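Local coordinates for protein ppBat (Bacteroides thetaiotaomicron VPI-5482, PDB 3CNE) that binds flavins such as lumichrome, riboflavin, FMN and FAD as a zinc-containing homodimer and may store them, apparently without proteolytic or chaperone activity, at residues Glu146-Asp151 / Trp164-Lys169; Lys126-His131 / Phe154-Asp159; Leu22-Glu27 / Lys169-Leu174. All blocks are in the same frame, centred on the assembly; numbering follows the deposited sequence.

Contact 1: Glu146-Asp151 / Trp164-Lys169. With FMN (flavin mononucleotide), chain N.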
loop_
_atom_site.group_PDB
_atom_site.type_symbol
_atom_site.label_atom_id
_atom_site.label_comp_id
_atom_site.label_asym_id
_atom_site.label_seq_id
_atom_site.Cartn_x
_atom_site.Cartn_y
_atom_site.Cartn_z
ATOM N N GLU A 146 22.777 -1.878 4.139
ATOM C CA GLU A 146 22.118 -2.700 3.108
ATOM C C GLU A 146 20.627 -2.402 2.986
ATOM O O GLU A 146 20.012 -1.888 3.931
ATOM C CB GLU A 146 22.352 -4.197 3.353
ATOM C CG GLU A 146 23.807 -4.621 3.195
ATOM C CD GLU A 146 24.420 -4.103 1.906
ATOM O OE1 GLU A 146 23.983 -4.556 0.822
ATOM O OE2 GLU A 146 25.325 -3.238 1.982
ATOM N N LYS A 147 20.075 -2.752 1.815
ATOM C CA LYS A 147 18.678 -2.518 1.467
ATOM C C LYS A 147 17.760 -3.397 2.305
ATOM O O LYS A 147 16.643 -2.998 2.648
ATOM C CB LYS A 147 18.425 -2.798 -0.020
ATOM C CG LYS A 147 18.901 -1.721 -0.988
ATOM C CD LYS A 147 18.536 -2.092 -2.418
ATOM C CE LYS A 147 19.200 -1.203 -3.446
ATOM N NZ LYS A 147 18.413 0.032 -3.675
ATOM N N SER A 148 18.233 -4.613 2.591
ATOM C CA SER A 148 17.583 -5.505 3.532
ATOM C C SER A 148 18.638 -6.440 4.105
ATOM O O SER A 148 19.734 -6.538 3.556
ATOM C CB SER A 148 16.439 -6.292 2.887
ATOM O OG SER A 148 16.829 -6.962 1.693
ATOM N N GLU A 149 18.295 -7.085 5.216
ATOM C CA GLU A 149 19.164 -8.024 5.916
ATOM C C GLU A 149 18.313 -9.181 6.391
ATOM O O GLU A 149 17.224 -8.983 6.956
ATOM C CB GLU A 149 19.839 -7.382 7.140
ATOM C CG GLU A 149 20.957 -6.384 6.814
ATOM C CD GLU A 149 22.208 -7.017 6.165
ATOM O OE1 GLU A 149 22.339 -8.253 6.119
ATOM O OE2 GLU A 149 23.081 -6.258 5.715
ATOM N N ILE A 150 18.809 -10.387 6.136
ATOM C CA ILE A 150 18.229 -11.582 6.699
ATOM C C ILE A 150 19.316 -12.213 7.550
ATOM O O ILE A 150 20.374 -12.579 7.054
ATOM C CB ILE A 150 17.668 -12.532 5.591
ATOM C CG1 ILE A 150 16.494 -11.848 4.878
ATOM C CG2 ILE A 150 17.226 -13.879 6.197
ATOM C CD1 ILE A 150 15.989 -12.588 3.661
ATOM N N ASP A 151 19.060 -12.274 8.846
ATOM C CA ASP A 151 20.013 -12.805 9.789
ATOM C C ASP A 151 19.252 -13.527 10.874
ATOM O O ASP A 151 18.584 -12.907 11.725
ATOM C CB ASP A 151 20.930 -11.709 10.373
ATOM C CG ASP A 151 22.160 -12.298 11.082
ATOM O OD1 ASP A 151 22.304 -13.530 11.030
ATOM O OD2 ASP A 151 22.975 -11.558 11.674
ATOM N N TRP A 164 10.734 -4.954 -1.385
ATOM C CA TRP A 164 10.825 -5.833 -2.555
ATOM C C TRP A 164 12.101 -6.681 -2.560
ATOM O O TRP A 164 12.078 -7.779 -3.101
ATOM C CB TRP A 164 10.726 -5.041 -3.874
ATOM C CG TRP A 164 11.966 -4.242 -4.241
ATOM C CD1 TRP A 164 12.272 -2.990 -3.843
ATOM C CD2 TRP A 164 13.047 -4.669 -5.089
ATOM N NE1 TRP A 164 13.471 -2.586 -4.384
ATOM C CE2 TRP A 164 13.961 -3.604 -5.164
ATOM C CE3 TRP A 164 13.320 -5.851 -5.801
ATOM C CZ2 TRP A 164 15.149 -3.687 -5.906
ATOM C CZ3 TRP A 164 14.499 -5.926 -6.556
ATOM C CH2 TRP A 164 15.390 -4.856 -6.598
ATOM N N THR A 165 13.201 -6.164 -1.988
ATOM C CA THR A 165 14.499 -6.889 -1.983
ATOM C C THR A 165 14.534 -8.128 -1.081
ATOM O O THR A 165 15.391 -9.000 -1.256
ATOM C CB THR A 165 15.714 -6.001 -1.605
ATOM O OG1 THR A 165 15.621 -5.583 -0.231
ATOM C CG2 THR A 165 15.843 -4.813 -2.541
HETATM N N MSE A 166 13.619 -8.216 -0.124
HETATM C CA MSE A 166 13.604 -9.358 0.782
HETATM C C MSE A 166 12.286 -10.128 0.762
HETATM O O MSE A 166 12.192 -11.196 1.329
HETATM C CB MSE A 166 13.901 -8.921 2.207
HETATM C CG MSE A 166 12.887 -7.915 2.740
HETATM SE SE MSE A 166 12.803 -7.855 4.690
HETATM C CE MSE A 166 10.921 -8.382 4.869
ATOM N N LEU A 167 11.264 -9.573 0.128
ATOM C CA LEU A 167 9.920 -10.134 0.206
ATOM C C LEU A 167 9.804 -11.554 -0.395
ATOM O O LEU A 167 9.122 -12.400 0.191
ATOM C CB LEU A 167 8.897 -9.152 -0.397
ATOM C CG LEU A 167 7.419 -9.391 -0.119
ATOM C CD1 LEU A 167 7.144 -9.494 1.372
ATOM C CD2 LEU A 167 6.586 -8.262 -0.769
ATOM N N PRO A 168 10.478 -11.836 -1.533
ATOM C CA PRO A 168 10.441 -13.224 -2.026
ATOM C C PRO A 168 11.013 -14.226 -1.017
ATOM O O PRO A 168 10.475 -15.329 -0.884
ATOM C CB PRO A 168 11.334 -13.174 -3.285
ATOM C CG PRO A 168 11.212 -11.734 -3.745
ATOM C CD PRO A 168 11.283 -10.985 -2.431
ATOM N N LYS A 169 12.079 -13.849 -0.317
ATOM C CA LYS A 169 12.647 -14.711 0.728
ATOM C C LYS A 169 11.667 -14.867 1.898
ATOM O O LYS A 169 11.559 -15.936 2.474
ATOM C CB LYS A 169 14.015 -14.174 1.209
ATOM C CG LYS A 169 15.146 -14.287 0.161
ATOM C CD LYS A 169 16.542 -13.921 0.701
ATOM C CE LYS A 169 16.808 -12.402 0.837
ATOM N NZ LYS A 169 17.458 -11.702 -0.347
HETATM N N1 FMN N . 9.669 -3.021 -6.795
HETATM C C2 FMN N . 9.081 -2.105 -5.948
HETATM O O2 FMN N . 7.973 -2.364 -5.466
HETATM N N3 FMN N . 9.733 -0.916 -5.655
HETATM C C4 FMN N . 10.977 -0.642 -6.218
HETATM O O4 FMN N . 11.587 0.395 -5.914
HETATM C C4A FMN N . 11.570 -1.572 -7.073
HETATM N N5 FMN N . 12.808 -1.314 -7.637
HETATM C C5A FMN N . 13.374 -2.249 -8.484
HETATM C C6 FMN N . 14.613 -1.992 -9.049
HETATM C C7 FMN N . 15.215 -2.919 -9.898
HETATM C C7M FMN N . 16.720 -2.931 -9.915
HETATM C C8 FMN N . 14.544 -4.110 -10.216
HETATM C C8M FMN N . 14.697 -4.647 -11.621
HETATM C C9 FMN N . 13.310 -4.358 -9.618
HETATM C C9A FMN N . 12.706 -3.441 -8.768
HETATM N N10 FMN N . 11.459 -3.710 -8.207
HETATM C C10 FMN N . 10.904 -2.766 -7.363
HETATM C "C1'" FMN N . 11.070 -5.132 -7.918
HETATM C "C2'" FMN N . 10.040 -5.732 -8.868
HETATM O "O2'" FMN N . 8.730 -5.423 -8.421
HETATM C "C3'" FMN N . 10.250 -7.250 -8.920
HETATM O "O3'" FMN N . 11.562 -7.517 -9.379
HETATM C "C4'" FMN N . 9.239 -7.968 -9.818
HETATM O "O4'" FMN N . 8.054 -8.279 -9.105
HETATM O O HOH W 1 15.361 -0.085 -4.160
#
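Thr165 packs its methyl CG2 against Lys147 CD, 3.8 Å away, and the same methyl stands over the centre of the Trp164 indole, covering one face of the ring system from within the protein. Over the opposite face lies the flavin, with C9A of FMN 3.5 Å above the indole plane and offset toward its rim. The closest approach on this side is made by the first ribityl carbon: Trp164 CE3 comes to 3.2 Å from FMN C1'. At the edge, in the ring plane, Trp164 NE1 donates to water 1 at 3.1 Å, and the same water accepts from Lys147 NZ, so the lysine reaches the flavin-bearing indole without touching it.

Behind the ring, Ser148 OG donates to Thr165 OG1 at 2.7 Å. With chi1 67°, the threonine hydroxyl sits between its own backbone N and carbonyl carbon; it is also hydrogen-bonded to Thr162 O, so two partners fix its rotation. That rotation leaves CG2 both over the indole and against Lys147, where the two side chains cross at about a right angle. Selenomethionine Met166, at the N-cap position of helix 167-174, packs its CB against Ser148 OG at 3.6 Å, while its end leads away toward Phe155 and Ala157 of the neighbouring strand. The close approach of Ile150 to Lys169 is doubtful in the model.

The contact thus joins the edge strand 148-151 to the residues leading into helix 167-174 of a DJ-1/PfpI-type alpha/beta fold. In this protein these residues carry one wall of a flavin site shared across the dimer, where Asn161 O of the second subunit also hydrogen-bonds FMN.

Contact 2: Lys126-His131 / Phe154-Asp159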
loop_
_atom_site.group_PDB
_atom_site.type_symbol
_atom_site.label_atom_id
_atom_site.label_comp_id
_atom_site.label_asym_id
_atom_site.label_seq_id
_atom_site.Cartn_x
_atom_site.Cartn_y
_atom_site.Cartn_z
ATOM N N LYS A 126 22.680 -9.597 15.791
ATOM C CA LYS A 126 22.137 -9.865 14.457
ATOM C C LYS A 126 22.244 -8.637 13.597
ATOM O O LYS A 126 22.069 -7.508 14.081
ATOM C CB LYS A 126 20.661 -10.288 14.517
ATOM C CG LYS A 126 20.368 -11.503 15.391
ATOM C CD LYS A 126 20.885 -12.795 14.755
ATOM C CE LYS A 126 21.002 -13.875 15.804
ATOM N NZ LYS A 126 21.633 -15.093 15.267
ATOM N N LYS A 127 22.523 -8.860 12.314
ATOM C CA LYS A 127 22.519 -7.791 11.336
ATOM C C LYS A 127 21.092 -7.385 11.022
ATOM O O LYS A 127 20.220 -8.242 10.830
ATOM C CB LYS A 127 23.251 -8.210 10.068
ATOM C CG LYS A 127 24.775 -8.084 10.204
ATOM C CD LYS A 127 25.491 -8.771 9.044
ATOM C CE LYS A 127 25.337 -10.287 9.131
ATOM N NZ LYS A 127 25.692 -10.975 7.833
ATOM N N VAL A 128 20.859 -6.083 10.999
ATOM C CA VAL A 128 19.549 -5.538 10.649
ATOM C C VAL A 128 19.693 -4.397 9.678
ATOM O O VAL A 128 20.684 -3.654 9.712
ATOM C CB VAL A 128 18.743 -5.014 11.876
ATOM C CG1 VAL A 128 18.326 -6.151 12.799
ATOM C CG2 VAL A 128 19.513 -3.901 12.641
ATOM N N ALA A 129 18.695 -4.261 8.815
ATOM C CA ALA A 129 18.560 -3.098 7.966
ATOM C C ALA A 129 17.520 -2.201 8.628
ATOM O O ALA A 129 16.534 -2.675 9.215
ATOM C CB ALA A 129 18.127 -3.485 6.585
ATOM N N VAL A 130 17.773 -0.906 8.536
ATOM C CA VAL A 130 17.043 0.096 9.287
ATOM C C VAL A 130 17.118 1.388 8.501
ATOM O O VAL A 130 18.071 1.603 7.729
ATOM C CB VAL A 130 17.619 0.241 10.719
ATOM C CG1 VAL A 130 19.050 0.748 10.701
ATOM C CG2 VAL A 130 16.756 1.136 11.589
ATOM N N HIS A 131 16.100 2.231 8.672
ATOM C CA HIS A 131 16.081 3.536 8.058
ATOM C C HIS A 131 17.304 4.325 8.554
ATOM O O HIS A 131 17.598 4.286 9.743
ATOM C CB HIS A 131 14.786 4.277 8.428
ATOM C CG HIS A 131 14.586 5.530 7.647
ATOM N ND1 HIS A 131 15.272 6.694 7.921
ATOM C CD2 HIS A 131 13.805 5.796 6.575
ATOM C CE1 HIS A 131 14.914 7.626 7.055
ATOM N NE2 HIS A 131 14.031 7.102 6.224
ATOM N N PHE A 154 15.511 -12.824 11.679
ATOM C CA PHE A 154 15.218 -11.434 11.358
ATOM C C PHE A 154 15.272 -11.131 9.869
ATOM O O PHE A 154 16.283 -11.348 9.222
ATOM C CB PHE A 154 16.147 -10.476 12.125
ATOM C CG PHE A 154 15.940 -10.511 13.598
ATOM C CD1 PHE A 154 15.003 -9.672 14.204
ATOM C CD2 PHE A 154 16.655 -11.403 14.389
ATOM C CE1 PHE A 154 14.777 -9.731 15.581
ATOM C CE2 PHE A 154 16.447 -11.448 15.781
ATOM C CZ PHE A 154 15.511 -10.621 16.366
ATOM N N PHE A 155 14.168 -10.590 9.363
ATOM C CA PHE A 155 14.025 -10.212 7.962
ATOM C C PHE A 155 13.654 -8.730 7.994
ATOM O O PHE A 155 12.508 -8.385 8.240
ATOM C CB PHE A 155 12.897 -11.031 7.307
ATOM C CG PHE A 155 13.181 -12.514 7.218
ATOM C CD1 PHE A 155 13.306 -13.135 5.969
ATOM C CD2 PHE A 155 13.316 -13.293 8.364
ATOM C CE1 PHE A 155 13.589 -14.510 5.866
ATOM C CE2 PHE A 155 13.598 -14.672 8.268
ATOM C CZ PHE A 155 13.732 -15.269 7.012
ATOM N N THR A 156 14.632 -7.852 7.780
ATOM C CA THR A 156 14.374 -6.428 7.903
ATOM C C THR A 156 14.794 -5.697 6.638
ATOM O O THR A 156 15.766 -6.074 5.973
ATOM C CB THR A 156 15.058 -5.810 9.148
ATOM O OG1 THR A 156 16.487 -5.939 9.046
ATOM C CG2 THR A 156 14.598 -6.512 10.406
ATOM N N ALA A 157 14.023 -4.672 6.295
ATOM C CA ALA A 157 14.312 -3.843 5.131
ATOM C C ALA A 157 14.496 -2.402 5.596
ATOM O O ALA A 157 13.858 -1.966 6.557
ATOM C CB ALA A 157 13.191 -3.952 4.125
ATOM N N GLN A 158 15.379 -1.685 4.918
ATOM C CA GLN A 158 15.679 -0.307 5.231
ATOM C C GLN A 158 14.405 0.559 5.258
ATOM O O GLN A 158 14.200 1.344 6.189
ATOM C CB GLN A 158 16.673 0.233 4.204
ATOM C CG GLN A 158 17.302 1.536 4.603
ATOM C CD GLN A 158 18.365 1.996 3.641
ATOM O OE1 GLN A 158 18.078 2.721 2.686
ATOM N NE2 GLN A 158 19.607 1.598 3.900
ATOM N N ASP A 159 13.536 0.395 4.265
ATOM C CA ASP A 159 12.238 1.099 4.291
ATOM C C ASP A 159 11.252 0.516 3.276
ATOM O O ASP A 159 11.526 -0.544 2.705
ATOM C CB ASP A 159 12.427 2.594 4.101
ATOM C CG ASP A 159 13.104 2.925 2.823
ATOM O OD1 ASP A 159 12.910 2.177 1.852
ATOM O OD2 ASP A 159 13.848 3.928 2.777
HETATM O O HOH W 2 17.549 -8.580 9.870
#
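Thr156 reaches across to Ala129 with its hydroxyl, accepting the backbone N-H in a nearly straight bond: Ala129 N to Thr156 OG1 is 2.8 Å, with 160° at the hydrogen. A chi1 of 62° puts OG1 between the threonine's own N and carbonyl carbon, pointing at the facing strand. The same oxygen is hydrogen-bonded to water 2, which is also hydrogen-bonded to Lys127 O at 2.9 Å.

Packing is tight from here toward the C-terminal ends of both segments. The methyl of Ala129 rests 3.7 Å from Gln158 N, and Gln158 CG lies 3.2 Å from Val130 O, near the point where the backbones draw closest. Beyond it, His131 sits beside Asp159, and its ND1 takes a hydrogen bond from Leu133 N.

The other end is looser. The short strands 127-129 and 154-157 run the same way at 33° to each other, drawing together toward their C-terminal ends and spreading toward their N-terminal ends, where water 2 bridges them. Farther out, Lys126, partly exposed, brings only its aliphatic part to the buried Phe154 ring, CG to CD2 at 3.8 Å, while its amine leads away.

A valine in place of Thr156 would probably leave Ala129 N without its acceptor and the water without one of its holders.

Strand 127-129 pairs with 142-144, and 154-157 belongs to the central sheet, so these are strands of different sheets. The chemistry is consistent with a side-chain hydroxyl and a water standing in, at this point, for the backbone pairing found within a sheet.

Contact 3: Leu22-Glu27 / Lys169-Leu174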
loop_
_atom_site.group_PDB
_atom_site.type_symbol
_atom_site.label_atom_id
_atom_site.label_comp_id
_atom_site.label_asym_id
_atom_site.label_seq_id
_atom_site.Cartn_x
_atom_site.Cartn_y
_atom_site.Cartn_z
ATOM N N LEU A 22 0.668 -7.389 2.821
ATOM C CA LEU A 22 -0.635 -8.049 2.826
ATOM C C LEU A 22 -0.975 -8.617 1.469
ATOM O O LEU A 22 -1.546 -9.701 1.388
ATOM C CB LEU A 22 -1.746 -7.143 3.352
ATOM C CG LEU A 22 -1.516 -6.523 4.737
ATOM C CD1 LEU A 22 -2.767 -5.782 5.182
ATOM C CD2 LEU A 22 -1.081 -7.566 5.789
ATOM N N GLU A 23 -0.636 -7.890 0.405
ATOM C CA GLU A 23 -0.843 -8.410 -0.934
ATOM C C GLU A 23 -0.032 -9.669 -1.148
ATOM O O GLU A 23 -0.554 -10.691 -1.652
ATOM C CB GLU A 23 -0.469 -7.390 -1.990
ATOM C CG GLU A 23 -0.703 -7.926 -3.389
ATOM C CD GLU A 23 -0.053 -7.105 -4.414
ATOM O OE1 GLU A 23 1.147 -6.785 -4.240
ATOM O OE2 GLU A 23 -0.748 -6.764 -5.390
ATOM N N ALA A 24 1.240 -9.608 -0.786
ATOM C CA ALA A 24 2.103 -10.798 -0.943
ATOM C C ALA A 24 1.552 -12.024 -0.186
ATOM O O ALA A 24 1.481 -13.112 -0.760
ATOM C CB ALA A 24 3.557 -10.492 -0.546
ATOM N N PHE A 25 1.149 -11.842 1.075
ATOM C CA PHE A 25 0.603 -12.948 1.865
ATOM C C PHE A 25 -0.656 -13.482 1.213
ATOM O O PHE A 25 -0.784 -14.683 1.031
ATOM C CB PHE A 25 0.269 -12.551 3.321
ATOM C CG PHE A 25 1.449 -12.114 4.142
ATOM C CD1 PHE A 25 2.723 -12.623 3.915
ATOM C CD2 PHE A 25 1.275 -11.212 5.180
ATOM C CE1 PHE A 25 3.823 -12.197 4.687
ATOM C CE2 PHE A 25 2.363 -10.796 5.976
ATOM C CZ PHE A 25 3.639 -11.286 5.721
ATOM N N PHE A 26 -1.567 -12.577 0.844
ATOM C CA PHE A 26 -2.860 -12.956 0.288
ATOM C C PHE A 26 -2.712 -13.720 -1.022
ATOM O O PHE A 26 -3.372 -14.743 -1.239
ATOM C CB PHE A 26 -3.781 -11.735 0.099
ATOM C CG PHE A 26 -5.204 -12.122 -0.108
ATOM C CD1 PHE A 26 -5.980 -12.530 0.964
ATOM C CD2 PHE A 26 -5.756 -12.151 -1.375
ATOM C CE1 PHE A 26 -7.298 -12.950 0.777
ATOM C CE2 PHE A 26 -7.088 -12.567 -1.568
ATOM C CZ PHE A 26 -7.849 -12.962 -0.480
ATOM N N GLU A 27 -1.834 -13.225 -1.887
ATOM C CA GLU A 27 -1.616 -13.845 -3.187
ATOM C C GLU A 27 -0.843 -15.148 -3.070
ATOM O O GLU A 27 -0.930 -15.984 -3.963
ATOM C CB GLU A 27 -0.967 -12.861 -4.182
ATOM C CG GLU A 27 -1.953 -11.725 -4.564
ATOM C CD GLU A 27 -1.449 -10.746 -5.620
ATOM O OE1 GLU A 27 -0.218 -10.709 -5.880
ATOM O OE2 GLU A 27 -2.300 -9.979 -6.163
ATOM N N LYS A 169 12.079 -13.849 -0.317
ATOM C CA LYS A 169 12.647 -14.711 0.728
ATOM C C LYS A 169 11.667 -14.867 1.898
ATOM O O LYS A 169 11.559 -15.936 2.474
ATOM C CB LYS A 169 14.015 -14.174 1.209
ATOM C CG LYS A 169 15.146 -14.287 0.161
ATOM C CD LYS A 169 16.542 -13.921 0.701
ATOM C CE LYS A 169 16.808 -12.402 0.837
ATOM N NZ LYS A 169 17.458 -11.702 -0.347
ATOM N N VAL A 170 10.940 -13.794 2.243
ATOM C CA VAL A 170 9.974 -13.853 3.342
ATOM C C VAL A 170 8.850 -14.810 2.978
ATOM O O VAL A 170 8.440 -15.641 3.788
ATOM C CB VAL A 170 9.377 -12.471 3.651
ATOM C CG1 VAL A 170 8.273 -12.593 4.711
ATOM C CG2 VAL A 170 10.470 -11.555 4.115
ATOM N N ILE A 171 8.347 -14.663 1.761
ATOM C CA ILE A 171 7.281 -15.524 1.260
ATOM C C ILE A 171 7.744 -16.982 1.286
ATOM O O ILE A 171 7.030 -17.839 1.791
ATOM C CB ILE A 171 6.810 -15.123 -0.159
ATOM C CG1 ILE A 171 6.144 -13.732 -0.161
ATOM C CG2 ILE A 171 5.820 -16.179 -0.722
ATOM C CD1 ILE A 171 5.033 -13.586 0.855
ATOM N N GLU A 172 8.934 -17.244 0.745
ATOM C CA GLU A 172 9.496 -18.600 0.691
ATOM C C GLU A 172 9.577 -19.226 2.094
ATOM O O GLU A 172 9.212 -20.388 2.283
ATOM C CB GLU A 172 10.845 -18.584 -0.037
ATOM C CG GLU A 172 11.762 -19.817 0.180
ATOM C CD GLU A 172 11.402 -21.026 -0.689
ATOM O OE1 GLU A 172 11.092 -22.109 -0.121
ATOM O OE2 GLU A 172 11.432 -20.905 -1.939
ATOM N N ALA A 173 10.001 -18.438 3.077
ATOM C CA ALA A 173 10.113 -18.900 4.484
ATOM C C ALA A 173 8.769 -19.192 5.153
ATOM O O ALA A 173 8.702 -19.972 6.106
ATOM C CB ALA A 173 10.907 -17.894 5.313
ATOM N N LEU A 174 7.702 -18.565 4.663
ATOM C CA LEU A 174 6.375 -18.703 5.275
ATOM C C LEU A 174 5.466 -19.766 4.641
ATOM O O LEU A 174 4.354 -20.006 5.123
ATOM C CB LEU A 174 5.658 -17.344 5.280
ATOM C CG LEU A 174 6.134 -16.344 6.340
ATOM C CD1 LEU A 174 5.604 -14.966 6.033
ATOM C CD2 LEU A 174 5.648 -16.789 7.714
#
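Ile171 is the side chain that spans from helix 167-174 to Ala24 and Phe25 of helix 15-27. From CB the chain leaves with CG1 anti to the carbonyl carbon (chi1 -65°), and CG1 passes 4.2 Å from Ala24 CB. A further bend at chi2 (-53°) carries the terminal CD1 between the helices. There CD1 meets Ala24 CB at 3.7 Å and lies almost as near to Ala24 O. The same methyl also approaches the Phe25 ring obliquely, 4.0 Å from CD1 of the phenylalanine.

The ring in turn takes Leu174 CD1 against its CE1 at 3.6 Å, obliquely, while Val170 CG1 stands more distantly at the ring edge. On the sheet side, Phe25 and Leu174 pack on Val5, and Ile30 packs against Phe25, Ile171 and Leu174. Glu23 of helix 15-27 hydrogen-bonds Asn14 of the second subunit. The two helices thus lie side by side over strand 4-9, as helix layers do in the alpha/beta fold of the DJ-1/PfpI family.

With the segment axes 10.6 Å apart and crossing at -39°, the backbones stay well separated. Since the meeting side chains are all apolar and no polar pair bonds the segments, shape and buried carbon surface join the helices.

In the fold
Contacts 1 and 2 have centres about 8 Å apart and share the hairpin of strands 148-151 and 154-157, whose backbones pair through Glu149 N and Thr156 O at 2.8 Å. Asp151 OD2 also takes Lys127 N at 2.8 Å, tying in strand 127-129. Contact 3 uses the helix that begins in contact 1; Phe155 CD1 packs on Val170 CG2 at 3.7 Å, linking it to contact 2, although their centres are about 17 Å apart. The two bound groups fall at different places: the flavin lies on Trp164 of contact 1, about 10 Å from the side chain of Ala24, whereas the zinc ion, held by Cys74 and Cys111, lies about 6 Å from that of His131.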